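Local atomic coordinates of probable peptidyl-prolyl cis-trans isomerase (Mimivirus, PDB entry 2OSE), a protein that is a homotrimeric cyclophilin of the virion that probably catalyses cis-trans isomerisation of peptidyl-prolyl bonds. Residues A[8-19]-A[30-38]. Numbering follows the deposited sequence.
Sequences LPNSGKNPRVYM and RLQIKLFRD
The antiparallel hairpin that opens the cyclophilin beta-barrel pairs Val-17 with Ile-33 and Met-19 with Leu-31 as hydrogen-bonded pairs, and it illustrates how backbone bonds and a side-chain amide can prolong a strand pair beyond its regular register. Beyond Arg-16, Leu-35 N still reaches Pro-15 O, at 2.9 Å, and Arg-37 N donates to Lys-13 O at 3.2 Å. Between them the amide of Asn-14 takes over, its ND2 donating to Leu-35 O at 2.9 Å while standing in the plane of the Phe-36 ring, at its edge. Val-17, Met-19, Leu-31 and Ile-33 lie on the buried face, with Leu-35 CD1 against Val-17 CG2; helix 41-52 packs on Val-17, Met-19 and Leu-35. On the other side of the sheet the Tyr-18 ring and the Arg-30 guanidinium run alongside with planes 11° apart, Tyr-18 CD1 lying 3.3 Å from Arg-30 NH1; Asp-20 holds that guanidinium by a salt bridge. Arg-37, its CG anti to the backbone N (chi1 -166°) and its chain extended, reaches the loop 8-12. There Arg-37 NH2 donates to Pro-9 O at 2.7 Å, and the Asn-10 amide stacks over one guanidinium face, 10° from parallel. With NE salt-bridged to Glu-45, Arg-37 is fixed in rotation and, with Ser-11 OG bonding the same Glu-45, joins the loop to helix 41-52.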
loop_
_atom_site.group_PDB
_atom_site.type_symbol
_atom_site.label_atom_id
_atom_site.label_comp_id
_atom_site.label_asym_id
_atom_site.label_seq_id
_atom_site.Cartn_x
_atom_site.Cartn_y
_atom_site.Cartn_z
ATOM N N LEU A 8 -33.928 12.141 -12.400
ATOM C CA LEU A 8 -32.562 12.639 -12.601
ATOM C C LEU A 8 -32.512 14.094 -13.038
ATOM O O LEU A 8 -33.308 14.504 -13.898
ATOM C CB LEU A 8 -31.865 11.813 -13.682
ATOM C CG LEU A 8 -31.363 10.405 -13.401
ATOM C CD1 LEU A 8 -30.662 9.931 -14.652
ATOM C CD2 LEU A 8 -30.426 10.410 -12.200
ATOM N N PRO A 9 -31.535 14.867 -12.510
ATOM C CA PRO A 9 -31.398 16.225 -13.050
ATOM C C PRO A 9 -30.945 16.108 -14.494
ATOM O O PRO A 9 -30.602 15.012 -14.960
ATOM C CB PRO A 9 -30.319 16.869 -12.165
ATOM C CG PRO A 9 -29.530 15.710 -11.631
ATOM C CD PRO A 9 -30.515 14.570 -11.486
ATOM N N ASN A 10 -31.008 17.200 -15.238
ATOM C CA ASN A 10 -30.490 17.132 -16.597
ATOM C C ASN A 10 -29.551 18.287 -16.836
ATOM O O ASN A 10 -29.968 19.449 -16.820
ATOM C CB ASN A 10 -31.610 17.060 -17.633
ATOM C CG ASN A 10 -31.116 16.590 -18.976
ATOM O OD1 ASN A 10 -30.088 17.059 -19.470
ATOM N ND2 ASN A 10 -31.845 15.658 -19.585
ATOM N N SER A 11 -28.272 17.957 -17.018
ATOM C CA SER A 11 -27.223 18.965 -17.031
ATOM C C SER A 11 -26.839 19.354 -18.454
ATOM O O SER A 11 -25.959 20.202 -18.662
ATOM C CB SER A 11 -26.007 18.487 -16.225
ATOM O OG SER A 11 -26.248 18.590 -14.825
ATOM N N GLY A 12 -27.519 18.723 -19.409
ATOM C CA GLY A 12 -27.304 18.899 -20.822
ATOM C C GLY A 12 -26.916 17.567 -21.431
ATOM O O GLY A 12 -26.574 16.637 -20.713
ATOM N N LYS A 13 -26.952 17.503 -22.756
ATOM C CA LYS A 13 -26.539 16.349 -23.521
ATOM C C LYS A 13 -25.029 16.072 -23.402
ATOM O O LYS A 13 -24.607 14.918 -23.313
ATOM C CB LYS A 13 -26.923 16.561 -24.990
ATOM C CG LYS A 13 -26.468 15.456 -25.951
ATOM C CD LYS A 13 -26.720 15.823 -27.430
ATOM C CE LYS A 13 -26.938 14.560 -28.281
ATOM N NZ LYS A 13 -26.402 14.689 -29.688
ATOM N N ASN A 14 -24.232 17.138 -23.457
ATOM C CA ASN A 14 -22.789 17.039 -23.350
ATOM C C ASN A 14 -22.293 18.086 -22.370
ATOM O O ASN A 14 -21.744 19.109 -22.784
ATOM C CB ASN A 14 -22.117 17.204 -24.700
ATOM C CG ASN A 14 -22.426 16.062 -25.650
ATOM O OD1 ASN A 14 -23.181 16.238 -26.604
ATOM N ND2 ASN A 14 -21.849 14.894 -25.402
ATOM N N PRO A 15 -22.503 17.845 -21.062
ATOM C CA PRO A 15 -22.025 18.819 -20.099
ATOM C C PRO A 15 -20.514 18.925 -20.238
ATOM O O PRO A 15 -19.876 17.960 -20.601
ATOM C CB PRO A 15 -22.363 18.188 -18.741
ATOM C CG PRO A 15 -23.392 17.160 -19.038
ATOM C CD PRO A 15 -23.124 16.673 -20.416
ATOM N N ARG A 16 -19.958 20.095 -19.971
ATOM C CA ARG A 16 -18.510 20.256 -19.965
ATOM C C ARG A 16 -18.109 20.716 -18.608
ATOM O O ARG A 16 -18.788 21.555 -18.028
ATOM C CB ARG A 16 -18.065 21.265 -21.017
ATOM C CG ARG A 16 -18.214 20.744 -22.439
ATOM C CD ARG A 16 -17.828 21.800 -23.459
ATOM N NE ARG A 16 -18.280 21.370 -24.763
ATOM C CZ ARG A 16 -17.515 20.867 -25.708
ATOM N NH1 ARG A 16 -16.216 20.826 -25.556
ATOM N NH2 ARG A 16 -18.070 20.443 -26.849
ATOM N N VAL A 17 -17.007 20.180 -18.097
ATOM C CA VAL A 17 -16.546 20.504 -16.742
ATOM C C VAL A 17 -15.044 20.691 -16.752
ATOM O O VAL A 17 -14.372 20.276 -17.703
ATOM C CB VAL A 17 -16.897 19.406 -15.723
ATOM C CG1 VAL A 17 -18.430 19.179 -15.624
ATOM C CG2 VAL A 17 -16.144 18.103 -16.076
ATOM N N TYR A 18 -14.523 21.300 -15.690
ATOM C CA TYR A 18 -13.081 21.474 -15.507
ATOM C C TYR A 18 -12.616 20.989 -14.131
ATOM O O TYR A 18 -13.394 20.960 -13.163
ATOM C CB TYR A 18 -12.683 22.950 -15.709
ATOM C CG TYR A 18 -13.476 23.909 -14.820
ATOM C CD1 TYR A 18 -13.013 24.248 -13.552
ATOM C CD2 TYR A 18 -14.713 24.443 -15.242
ATOM C CE1 TYR A 18 -13.757 25.121 -12.706
ATOM C CE2 TYR A 18 -15.463 25.294 -14.394
ATOM C CZ TYR A 18 -14.970 25.618 -13.133
ATOM O OH TYR A 18 -15.705 26.461 -12.295
ATOM N N MET A 19 -11.339 20.637 -14.066
ATOM C CA MET A 19 -10.655 20.245 -12.837
ATOM C C MET A 19 -9.205 20.722 -12.907
ATOM O O MET A 19 -8.428 20.238 -13.764
ATOM C CB MET A 19 -10.572 18.718 -12.731
ATOM C CG MET A 19 -11.716 18.038 -12.153
ATOM S SD MET A 19 -11.523 16.221 -12.369
ATOM C CE MET A 19 -13.148 15.861 -11.724
ATOM N N ARG A 30 -4.913 22.292 -15.861
ATOM C CA ARG A 30 -6.371 22.091 -15.780
ATOM C C ARG A 30 -6.875 21.098 -16.837
ATOM O O ARG A 30 -6.519 21.198 -18.003
ATOM C CB ARG A 30 -7.101 23.443 -15.925
ATOM C CG ARG A 30 -8.622 23.386 -15.944
ATOM C CD ARG A 30 -9.217 24.767 -15.762
ATOM N NE ARG A 30 -9.129 25.191 -14.355
ATOM C CZ ARG A 30 -9.953 26.070 -13.769
ATOM N NH1 ARG A 30 -10.938 26.647 -14.449
ATOM N NH2 ARG A 30 -9.797 26.386 -12.493
ATOM N N LEU A 31 -7.709 20.142 -16.416
ATOM C CA LEU A 31 -8.390 19.251 -17.361
ATOM C C LEU A 31 -9.757 19.814 -17.682
ATOM O O LEU A 31 -10.422 20.331 -16.803
ATOM C CB LEU A 31 -8.538 17.847 -16.759
ATOM C CG LEU A 31 -7.259 17.129 -16.311
ATOM C CD1 LEU A 31 -7.680 15.743 -15.717
ATOM C CD2 LEU A 31 -6.244 16.958 -17.444
ATOM N N GLN A 32 -10.144 19.758 -18.949
ATOM C CA GLN A 32 -11.451 20.175 -19.419
ATOM C C GLN A 32 -12.049 18.945 -20.039
ATOM O O GLN A 32 -11.440 18.326 -20.901
ATOM C CB GLN A 32 -11.280 21.241 -20.495
ATOM C CG GLN A 32 -10.725 22.611 -19.966
ATOM C CD GLN A 32 -10.560 23.564 -21.110
ATOM O OE1 GLN A 32 -9.710 23.346 -21.961
ATOM N NE2 GLN A 32 -11.385 24.607 -21.167
ATOM N N ILE A 33 -13.234 18.573 -19.581
ATOM C CA ILE A 33 -13.791 17.266 -19.917
ATOM C C ILE A 33 -15.199 17.440 -20.465
ATOM O O ILE A 33 -16.019 18.131 -19.860
ATOM C CB ILE A 33 -13.837 16.358 -18.645
ATOM C CG1 ILE A 33 -12.422 16.029 -18.142
ATOM C CG2 ILE A 33 -14.594 15.020 -18.916
ATOM C CD1 ILE A 33 -12.394 15.555 -16.690
ATOM N N LYS A 34 -15.460 16.832 -21.620
ATOM C CA LYS A 34 -16.804 16.773 -22.167
ATOM C C LYS A 34 -17.435 15.399 -21.877
ATOM O O LYS A 34 -16.851 14.388 -22.211
ATOM C CB LYS A 34 -16.736 16.956 -23.688
ATOM C CG LYS A 34 -18.115 17.000 -24.353
ATOM C CD LYS A 34 -17.967 17.307 -25.876
ATOM C CE LYS A 34 -17.956 16.125 -26.788
ATOM N NZ LYS A 34 -18.545 16.473 -28.150
ATOM N N LEU A 35 -18.628 15.394 -21.292
ATOM C CA LEU A 35 -19.292 14.160 -20.905
ATOM C C LEU A 35 -20.354 13.758 -21.925
ATOM O O LEU A 35 -20.855 14.597 -22.703
ATOM C CB LEU A 35 -19.902 14.281 -19.498
ATOM C CG LEU A 35 -18.742 14.424 -18.491
ATOM C CD1 LEU A 35 -18.746 15.845 -17.923
ATOM C CD2 LEU A 35 -18.830 13.445 -17.411
ATOM N N PHE A 36 -20.672 12.468 -21.934
ATOM C CA PHE A 36 -21.618 11.913 -22.905
ATOM C C PHE A 36 -22.777 11.399 -22.059
ATOM O O PHE A 36 -22.752 10.266 -21.615
ATOM C CB PHE A 36 -21.014 10.767 -23.732
ATOM C CG PHE A 36 -19.580 11.002 -24.236
ATOM C CD1 PHE A 36 -19.209 12.189 -24.880
ATOM C CD2 PHE A 36 -18.627 10.008 -24.095
ATOM C CE1 PHE A 36 -17.910 12.369 -25.343
ATOM C CE2 PHE A 36 -17.343 10.165 -24.559
ATOM C CZ PHE A 36 -16.970 11.353 -25.176
ATOM N N ARG A 37 -23.756 12.253 -21.782
ATOM C CA ARG A 37 -24.835 11.883 -20.872
ATOM C C ARG A 37 -25.560 10.648 -21.404
ATOM O O ARG A 37 -26.000 9.841 -20.590
ATOM C CB ARG A 37 -25.813 13.037 -20.653
ATOM C CG ARG A 37 -26.771 12.838 -19.472
ATOM C CD ARG A 37 -27.912 13.864 -19.519
ATOM N NE ARG A 37 -28.699 13.846 -18.286
ATOM C CZ ARG A 37 -29.855 13.194 -18.136
ATOM N NH1 ARG A 37 -30.349 12.501 -19.141
ATOM N NH2 ARG A 37 -30.502 13.218 -16.970
ATOM N N ASP A 38 -25.627 10.485 -22.744
ATOM C CA ASP A 38 -26.239 9.284 -23.397
ATOM C C ASP A 38 -25.485 7.958 -23.202
ATOM O O ASP A 38 -25.945 6.897 -23.627
ATOM C CB ASP A 38 -26.563 9.483 -24.906
ATOM C CG ASP A 38 -25.327 9.717 -25.803
ATOM O OD1 ASP A 38 -24.220 9.155 -25.608
ATOM O OD2 ASP A 38 -25.491 10.468 -26.795
HETATM O O HOH W 1 -25.368 12.780 -24.563
#